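Side-chain contacts in Afp2 (Serratia entomophila, PDB 6RBN), which is a sheath protein of the antifeeding prophage, a phage-tail-like injection system, and probably contracts around the inner tube to drive it forward: residues E260-K265 with D288-S293; N268-E273 with W280-A285; F310-V313 with L317-T320. All coordinates share one frame; numbering follows the deposited sequence.

Interaction 1. Residues E260-K265 with D288-S293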
loop_
_atom_site.group_PDB
_atom_site.type_symbol
_atom_site.label_atom_id
_atom_site.label_comp_id
_atom_site.label_asym_id
_atom_site.label_seq_id
_atom_site.Cartn_x
_atom_site.Cartn_y
_atom_site.Cartn_z
ATOM N N GLU C 260 -49.042 -58.843 1.526
ATOM C CA GLU C 260 -49.111 -58.441 2.927
ATOM C C GLU C 260 -48.023 -59.098 3.760
ATOM O O GLU C 260 -47.545 -58.509 4.734
ATOM C CB GLU C 260 -50.496 -58.762 3.483
ATOM C CG GLU C 260 -51.542 -57.799 2.977
ATOM C CD GLU C 260 -52.964 -58.212 3.237
ATOM O OE1 GLU C 260 -53.195 -59.349 3.684
ATOM O OE2 GLU C 260 -53.863 -57.398 2.968
ATOM N N ARG C 261 -47.604 -60.307 3.391
ATOM C CA ARG C 261 -46.525 -60.949 4.132
ATOM C C ARG C 261 -45.163 -60.415 3.712
ATOM O O ARG C 261 -44.285 -60.222 4.557
ATOM C CB ARG C 261 -46.585 -62.465 3.958
ATOM C CG ARG C 261 -47.746 -63.123 4.676
ATOM C CD ARG C 261 -47.821 -64.603 4.351
ATOM N NE ARG C 261 -46.693 -65.345 4.900
ATOM C CZ ARG C 261 -46.687 -65.904 6.105
ATOM N NH1 ARG C 261 -47.755 -65.817 6.884
ATOM N NH2 ARG C 261 -45.614 -66.557 6.527
ATOM N N ASP C 262 -44.964 -60.158 2.418
ATOM C CA ASP C 262 -43.654 -59.708 1.960
ATOM C C ASP C 262 -43.390 -58.245 2.275
ATOM O O ASP C 262 -42.224 -57.848 2.359
ATOM C CB ASP C 262 -43.502 -59.942 0.462
ATOM C CG ASP C 262 -43.375 -61.406 0.112
ATOM O OD1 ASP C 262 -42.861 -62.173 0.952
ATOM O OD2 ASP C 262 -43.784 -61.791 -1.001
ATOM N N ILE C 263 -44.431 -57.429 2.437
ATOM C CA ILE C 263 -44.212 -56.057 2.879
ATOM C C ILE C 263 -43.878 -56.024 4.364
ATOM O O ILE C 263 -42.962 -55.310 4.788
ATOM C CB ILE C 263 -45.422 -55.172 2.522
ATOM C CG1 ILE C 263 -45.451 -54.913 1.019
ATOM C CG2 ILE C 263 -45.402 -53.854 3.262
ATOM C CD1 ILE C 263 -46.636 -54.118 0.566
ATOM N N GLN C 264 -44.572 -56.827 5.176
ATOM C CA GLN C 264 -44.259 -56.822 6.599
ATOM C C GLN C 264 -42.961 -57.553 6.910
ATOM O O GLN C 264 -42.387 -57.321 7.972
ATOM C CB GLN C 264 -45.393 -57.425 7.428
ATOM C CG GLN C 264 -45.553 -58.917 7.327
ATOM C CD GLN C 264 -46.647 -59.436 8.230
ATOM O OE1 GLN C 264 -47.262 -58.676 8.973
ATOM N NE2 GLN C 264 -46.886 -60.738 8.184
ATOM N N LYS C 265 -42.477 -58.417 6.018
ATOM C CA LYS C 265 -41.128 -58.941 6.186
ATOM C C LYS C 265 -40.080 -57.875 5.907
ATOM O O LYS C 265 -38.988 -57.913 6.482
ATOM C CB LYS C 265 -40.901 -60.150 5.281
ATOM C CG LYS C 265 -41.525 -61.439 5.786
ATOM C CD LYS C 265 -41.456 -62.557 4.753
ATOM C CE LYS C 265 -40.205 -63.413 4.898
ATOM N NZ LYS C 265 -38.961 -62.737 4.434
ATOM N N ASP C 288 -42.823 -48.831 -2.442
ATOM C CA ASP C 288 -42.856 -48.504 -3.865
ATOM C C ASP C 288 -41.796 -49.258 -4.653
ATOM O O ASP C 288 -41.994 -49.536 -5.837
ATOM C CB ASP C 288 -42.670 -47.005 -4.079
ATOM C CG ASP C 288 -43.896 -46.209 -3.725
ATOM O OD1 ASP C 288 -45.010 -46.755 -3.839
ATOM O OD2 ASP C 288 -43.751 -45.027 -3.353
ATOM N N SER C 289 -40.665 -49.588 -4.027
ATOM C CA SER C 289 -39.677 -50.411 -4.711
ATOM C C SER C 289 -40.144 -51.852 -4.822
ATOM O O SER C 289 -39.834 -52.527 -5.808
ATOM C CB SER C 289 -38.334 -50.350 -3.987
ATOM O OG SER C 289 -38.403 -51.010 -2.739
ATOM N N TYR C 290 -40.887 -52.339 -3.827
ATOM C CA TYR C 290 -41.430 -53.691 -3.901
ATOM C C TYR C 290 -42.565 -53.771 -4.909
ATOM O O TYR C 290 -42.619 -54.699 -5.723
ATOM C CB TYR C 290 -41.906 -54.150 -2.524
ATOM C CG TYR C 290 -42.538 -55.522 -2.548
ATOM C CD1 TYR C 290 -41.759 -56.660 -2.688
ATOM C CD2 TYR C 290 -43.912 -55.678 -2.441
ATOM C CE1 TYR C 290 -42.329 -57.913 -2.720
ATOM C CE2 TYR C 290 -44.491 -56.928 -2.475
ATOM C CZ TYR C 290 -43.695 -58.039 -2.612
ATOM O OH TYR C 290 -44.264 -59.288 -2.647
ATOM N N LEU C 291 -43.487 -52.813 -4.868
ATOM C CA LEU C 291 -44.652 -52.869 -5.740
ATOM C C LEU C 291 -44.335 -52.523 -7.186
ATOM O O LEU C 291 -45.128 -52.862 -8.066
ATOM C CB LEU C 291 -45.747 -51.941 -5.223
ATOM C CG LEU C 291 -46.402 -52.352 -3.908
ATOM C CD1 LEU C 291 -47.380 -51.295 -3.452
ATOM C CD2 LEU C 291 -47.100 -53.681 -4.069
ATOM N N HIS C 292 -43.208 -51.863 -7.459
ATOM C CA HIS C 292 -42.850 -51.608 -8.849
ATOM C C HIS C 292 -42.281 -52.852 -9.508
ATOM O O HIS C 292 -42.575 -53.129 -10.674
ATOM C CB HIS C 292 -41.836 -50.473 -8.955
ATOM C CG HIS C 292 -41.587 -50.021 -10.358
ATOM N ND1 HIS C 292 -42.404 -49.121 -11.005
ATOM C CD2 HIS C 292 -40.642 -50.381 -11.257
ATOM C CE1 HIS C 292 -41.952 -48.920 -12.229
ATOM N NE2 HIS C 292 -40.885 -49.674 -12.409
ATOM N N SER C 293 -41.455 -53.606 -8.779
ATOM C CA SER C 293 -40.918 -54.849 -9.314
ATOM C C SER C 293 -41.994 -55.914 -9.419
ATOM O O SER C 293 -41.893 -56.818 -10.252
ATOM C CB SER C 293 -39.776 -55.346 -8.436
ATOM O OG SER C 293 -40.269 -55.777 -7.182
#
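Y290 reaches D262 and I263 from a neighbouring helix, and a single aromatic side chain bears most of this helix-to-helix contact. Followed along 288-293, the helix first presents D288, which bonds through OD1 to W309 NE1 and takes no part. Y290 comes next. Its CG lies anti to the backbone N (chi1 177°), which projects the ring outward to the other helix, where the CA atoms of I263 and Y290 are 7.7 Å apart. At the ring side, I263 CG1 packs obliquely against Y290 CD2 at 3.9 Å. At the far end, Y290 OH lies 3.0 Å from D262 OD2, while D262 CB comes within 3.6 Å of Y290 CZ; the carboxylate and ring planes are turned 71° apart. L291, one residue on, barely brushes the other helix and packs mainly on strands 309-312 and 328-335. S293 closes the segment by donating from OG to Y290 O at 3.0 Å, three residues back within the helix turn that carries the tyrosine, with the donor tilted 33° from the carbonyl plane. I263 also touches F445 of a neighbouring Afp3 subunit. The chemistry is thus divided along one side chain: the ring body of Y290 is held by hydrocarbon contact, whereas an acidic oxygen so close to the phenol would probably disfavour ionisation of the tyrosine.

Interaction 2. Residues N268-E273 with W280-A285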
loop_
_atom_site.group_PDB
_atom_site.type_symbol
_atom_site.label_atom_id
_atom_site.label_comp_id
_atom_site.label_asym_id
_atom_site.label_seq_id
_atom_site.Cartn_x
_atom_site.Cartn_y
_atom_site.Cartn_z
ATOM N N ASN C 268 -40.305 -55.078 8.988
ATOM C CA ASN C 268 -39.879 -55.451 10.332
ATOM C C ASN C 268 -38.468 -54.982 10.638
ATOM O O ASN C 268 -38.104 -54.881 11.811
ATOM C CB ASN C 268 -39.966 -56.960 10.548
ATOM C CG ASN C 268 -41.372 -57.432 10.836
ATOM O OD1 ASN C 268 -42.121 -56.787 11.565
ATOM N ND2 ASN C 268 -41.737 -58.569 10.265
ATOM N N LYS C 269 -37.666 -54.698 9.617
ATOM C CA LYS C 269 -36.349 -54.126 9.840
ATOM C C LYS C 269 -36.388 -52.620 10.056
ATOM O O LYS C 269 -35.344 -52.026 10.337
ATOM C CB LYS C 269 -35.430 -54.468 8.669
ATOM C CG LYS C 269 -35.147 -55.951 8.547
ATOM C CD LYS C 269 -34.138 -56.240 7.455
ATOM C CE LYS C 269 -34.746 -56.055 6.083
ATOM N NZ LYS C 269 -35.789 -57.079 5.821
ATOM N N LEU C 270 -37.557 -51.995 9.935
ATOM C CA LEU C 270 -37.727 -50.580 10.225
ATOM C C LEU C 270 -38.539 -50.343 11.490
ATOM O O LEU C 270 -38.946 -49.208 11.753
ATOM C CB LEU C 270 -38.385 -49.871 9.042
ATOM C CG LEU C 270 -37.525 -49.812 7.784
ATOM C CD1 LEU C 270 -38.293 -49.189 6.642
ATOM C CD2 LEU C 270 -36.256 -49.040 8.064
ATOM N N VAL C 271 -38.799 -51.380 12.262
ATOM C CA VAL C 271 -39.441 -51.226 13.560
ATOM C C VAL C 271 -38.377 -50.772 14.551
ATOM O O VAL C 271 -37.193 -51.097 14.399
ATOM C CB VAL C 271 -40.119 -52.555 13.963
ATOM C CG1 VAL C 271 -40.861 -52.447 15.272
ATOM C CG2 VAL C 271 -41.080 -52.984 12.885
ATOM N N PHE C 272 -38.792 -49.951 15.524
ATOM C CA PHE C 272 -37.999 -49.293 16.567
ATOM C C PHE C 272 -37.071 -48.230 15.997
ATOM O O PHE C 272 -36.145 -47.788 16.684
ATOM C CB PHE C 272 -37.206 -50.281 17.430
ATOM C CG PHE C 272 -38.065 -51.283 18.135
ATOM C CD1 PHE C 272 -38.772 -50.935 19.271
ATOM C CD2 PHE C 272 -38.166 -52.577 17.659
ATOM C CE1 PHE C 272 -39.566 -51.860 19.914
ATOM C CE2 PHE C 272 -38.956 -53.506 18.298
ATOM C CZ PHE C 272 -39.654 -53.148 19.424
ATOM N N GLU C 273 -37.296 -47.810 14.757
ATOM C CA GLU C 273 -36.710 -46.595 14.238
ATOM C C GLU C 273 -37.449 -45.405 14.845
ATOM O O GLU C 273 -38.569 -45.563 15.335
ATOM C CB GLU C 273 -36.809 -46.592 12.713
ATOM C CG GLU C 273 -36.032 -47.706 12.043
ATOM C CD GLU C 273 -34.535 -47.574 12.206
ATOM O OE1 GLU C 273 -34.033 -46.431 12.245
ATOM O OE2 GLU C 273 -33.860 -48.617 12.293
ATOM N N TRP C 280 -40.711 -42.148 7.673
ATOM C CA TRP C 280 -41.914 -42.368 6.877
ATOM C C TRP C 280 -41.600 -42.331 5.392
ATOM O O TRP C 280 -42.243 -43.030 4.604
ATOM C CB TRP C 280 -42.957 -41.300 7.195
ATOM C CG TRP C 280 -43.329 -41.198 8.634
ATOM C CD1 TRP C 280 -43.135 -42.129 9.610
ATOM C CD2 TRP C 280 -43.874 -40.051 9.283
ATOM N NE1 TRP C 280 -43.562 -41.647 10.817
ATOM C CE2 TRP C 280 -44.012 -40.366 10.643
ATOM C CE3 TRP C 280 -44.271 -38.788 8.839
ATOM C CZ2 TRP C 280 -44.534 -39.471 11.561
ATOM C CZ3 TRP C 280 -44.785 -37.902 9.752
ATOM C CH2 TRP C 280 -44.916 -38.247 11.096
ATOM N N GLN C 281 -40.625 -41.512 4.996
ATOM C CA GLN C 281 -40.154 -41.515 3.620
ATOM C C GLN C 281 -39.398 -42.788 3.295
ATOM O O GLN C 281 -39.427 -43.251 2.151
ATOM C CB GLN C 281 -39.260 -40.306 3.368
ATOM C CG GLN C 281 -39.975 -38.992 3.458
ATOM C CD GLN C 281 -41.077 -38.875 2.442
ATOM O OE1 GLN C 281 -42.255 -38.844 2.786
ATOM N NE2 GLN C 281 -40.703 -38.835 1.175
ATOM N N ARG C 282 -38.715 -43.365 4.280
ATOM C CA ARG C 282 -37.962 -44.585 4.033
ATOM C C ARG C 282 -38.873 -45.804 4.060
ATOM O O ARG C 282 -38.546 -46.837 3.467
ATOM C CB ARG C 282 -36.824 -44.692 5.050
ATOM C CG ARG C 282 -35.787 -45.744 4.731
ATOM C CD ARG C 282 -34.610 -45.680 5.672
ATOM N NE ARG C 282 -34.973 -46.023 7.036
ATOM C CZ ARG C 282 -34.141 -45.936 8.065
ATOM N NH1 ARG C 282 -32.896 -45.526 7.881
ATOM N NH2 ARG C 282 -34.553 -46.265 9.278
ATOM N N VAL C 283 -40.031 -45.694 4.703
ATOM C CA VAL C 283 -41.012 -46.772 4.660
ATOM C C VAL C 283 -41.723 -46.801 3.315
ATOM O O VAL C 283 -41.801 -47.849 2.666
ATOM C CB VAL C 283 -42.007 -46.641 5.827
ATOM C CG1 VAL C 283 -43.160 -47.588 5.644
ATOM C CG2 VAL C 283 -41.315 -46.960 7.126
ATOM N N LYS C 284 -42.233 -45.656 2.857
ATOM C CA LYS C 284 -43.040 -45.655 1.643
ATOM C C LYS C 284 -42.213 -45.808 0.375
ATOM O O LYS C 284 -42.791 -46.026 -0.691
ATOM C CB LYS C 284 -43.872 -44.380 1.530
ATOM C CG LYS C 284 -43.098 -43.159 1.115
ATOM C CD LYS C 284 -44.022 -41.966 1.005
ATOM C CE LYS C 284 -44.988 -42.131 -0.150
ATOM N NZ LYS C 284 -44.290 -42.135 -1.455
ATOM N N ALA C 285 -40.893 -45.693 0.456
ATOM C CA ALA C 285 -40.049 -46.009 -0.683
ATOM C C ALA C 285 -39.572 -47.448 -0.671
ATOM O O ALA C 285 -39.160 -47.959 -1.718
ATOM C CB ALA C 285 -38.847 -45.076 -0.727
#
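E273 OE1 meets R282 NH2 at 3.0 Å in a salt bridge that links the type II beta turn L270-E273 to the early part of helix 277-295. The turn belongs to the connection between two helices; F272, at its third position, takes a positive phi of 68°. OE1 comes to the edge of the guanidinium near its plane, E273 OE2 stays 3.9 Å from R282 NH2, and the two flat groups are turned 79° apart. The bend of E273 at chi2 (-67°) swings the carboxylate back, so that OE1 joins CG at the same edge, E273 CG lying 3.5 Å from R282 NH2. A long, weak ion pair to R285 of a neighbouring Afp3 subunit adds a second positive group near OE1. E273 also joins an antiparallel ladder with a strand of that subunit, consistent with the interlocked C-terminal domains of contractile sheaths. L270 makes the apolar share of the contact, as large as that of R282. One methyl, CD2, approaches the guanidinium obliquely at 3.4 Å from R282 NE, whereas CD1 packs on V283, the two side chains running past each other in opposite directions with L270 CD1 3.8 Å from V283 CG2.

Interaction 3. Residues F310-V313 with L317-T320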
loop_
_atom_site.group_PDB
_atom_site.type_symbol
_atom_site.label_atom_id
_atom_site.label_comp_id
_atom_site.label_asym_id
_atom_site.label_seq_id
_atom_site.Cartn_x
_atom_site.Cartn_y
_atom_site.Cartn_z
ATOM N N PHE C 310 -50.958 -47.316 -5.192
ATOM C CA PHE C 310 -50.611 -46.063 -4.538
ATOM C C PHE C 310 -50.180 -46.363 -3.113
ATOM O O PHE C 310 -50.699 -47.277 -2.471
ATOM C CB PHE C 310 -51.762 -45.033 -4.551
ATOM C CG PHE C 310 -52.965 -45.418 -3.726
ATOM C CD1 PHE C 310 -53.984 -46.165 -4.283
ATOM C CD2 PHE C 310 -53.103 -44.982 -2.414
ATOM C CE1 PHE C 310 -55.094 -46.503 -3.541
ATOM C CE2 PHE C 310 -54.203 -45.329 -1.666
ATOM C CZ PHE C 310 -55.201 -46.087 -2.232
ATOM N N VAL C 311 -49.215 -45.588 -2.628
ATOM C CA VAL C 311 -48.748 -45.647 -1.249
ATOM C C VAL C 311 -48.731 -44.223 -0.721
ATOM O O VAL C 311 -48.208 -43.325 -1.389
ATOM C CB VAL C 311 -47.345 -46.276 -1.140
ATOM C CG1 VAL C 311 -46.856 -46.254 0.292
ATOM C CG2 VAL C 311 -47.341 -47.692 -1.661
ATOM N N GLN C 312 -49.306 -44.003 0.459
ATOM C CA GLN C 312 -49.293 -42.669 1.037
ATOM C C GLN C 312 -49.222 -42.715 2.557
ATOM O O GLN C 312 -49.812 -43.589 3.197
ATOM C CB GLN C 312 -50.507 -41.865 0.566
ATOM C CG GLN C 312 -51.842 -42.475 0.868
ATOM C CD GLN C 312 -52.963 -41.707 0.217
ATOM O OE1 GLN C 312 -52.738 -40.660 -0.386
ATOM N NE2 GLN C 312 -54.170 -42.234 0.308
ATOM N N VAL C 313 -48.480 -41.764 3.115
ATOM C CA VAL C 313 -48.265 -41.622 4.551
ATOM C C VAL C 313 -47.926 -40.161 4.841
ATOM O O VAL C 313 -47.179 -39.523 4.089
ATOM C CB VAL C 313 -47.181 -42.605 5.045
ATOM C CG1 VAL C 313 -45.896 -42.475 4.250
ATOM C CG2 VAL C 313 -46.893 -42.408 6.520
ATOM N N LEU C 317 -52.262 -37.004 6.840
ATOM C CA LEU C 317 -52.836 -37.785 5.754
ATOM C C LEU C 317 -53.450 -39.082 6.259
ATOM O O LEU C 317 -54.637 -39.338 6.048
ATOM C CB LEU C 317 -51.763 -38.109 4.709
ATOM C CG LEU C 317 -51.543 -37.168 3.538
ATOM C CD1 LEU C 317 -50.312 -37.593 2.776
ATOM C CD2 LEU C 317 -52.754 -37.198 2.645
ATOM N N THR C 318 -52.653 -39.908 6.928
ATOM C CA THR C 318 -53.085 -41.221 7.369
ATOM C C THR C 318 -53.123 -41.360 8.878
ATOM O O THR C 318 -53.733 -42.307 9.381
ATOM C CB THR C 318 -52.160 -42.300 6.795
ATOM O OG1 THR C 318 -50.830 -42.086 7.273
ATOM C CG2 THR C 318 -52.150 -42.240 5.284
ATOM N N MET C 319 -52.502 -40.440 9.603
ATOM C CA MET C 319 -52.394 -40.521 11.046
ATOM C C MET C 319 -52.285 -39.118 11.614
ATOM O O MET C 319 -51.902 -38.185 10.913
ATOM C CB MET C 319 -51.193 -41.381 11.428
ATOM C CG MET C 319 -49.913 -40.891 10.819
ATOM S SD MET C 319 -48.588 -42.080 10.973
ATOM C CE MET C 319 -47.347 -41.219 10.043
ATOM N N THR C 320 -52.654 -38.975 12.881
ATOM C CA THR C 320 -52.654 -37.690 13.560
ATOM C C THR C 320 -51.583 -37.668 14.639
ATOM O O THR C 320 -50.946 -38.681 14.928
ATOM C CB THR C 320 -54.023 -37.398 14.178
ATOM O OG1 THR C 320 -54.341 -38.416 15.134
ATOM C CG2 THR C 320 -55.085 -37.378 13.108
#
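V313 and M319 make the one apolar side-chain pair in this tight connection, which illustrates how a chain leaving a strand can fold back on the residues it has just passed. V313 CG2 meets the terminal methyl of M319, CE, at 3.7 Å, the two side chains running obliquely past one another. The methionine is extended beyond CG, with chi2 -168° and chi3 175°, and this straight course carries CE as far as the valine. A second kind of contact sets methyl groups against backbone. T318 CG2 lies 3.4 Å from Q312 O, and L317 CD1 comes to 3.9 Å from V313 O, so the returning chain touches two successive carbonyl oxygens without any hydrogen bond between the segments. The polar side-chain atom at the contact, T318 OG1, sits 3.8 Å from V313 CA but is hydrogen-bonded to the carbonyl of I330. That bond ties the loop to strand 328-335, while L317 and T318 also pack on M20 and A19 of a neighbouring Afp3 subunit. Within the fold, F310, V311 and Q312 lie on strand 309-312, which pairs antiparallel with 328-335 through backbone bonds between F310 and G334 and between Q312 and K332. Helix 277-295 lies against this small sheet, with V311 touching V287 and M319 touching W280, and helix 321-324 begins immediately after the loop.

Overall arrangement
Along the chain, helix 250-267 is the first element to be used. Interaction 1 opens on it and closes 23 residues later on helix 277-295. Interaction 2 lies within that span: it closes the short connection back onto the start of the same second helix, its centre about 12 Å from that of interaction 1. Interaction 3 follows in series and closes the shortest loop, just after strand 309-312. No two cross. Helix 277-295 is common ground, since interaction 3 leans on both others: D288 and L291 touch V311, while W280 meets M319 and K284 meets V313. Together they join two helices and a two-stranded sheet within the C-terminal sheath domain.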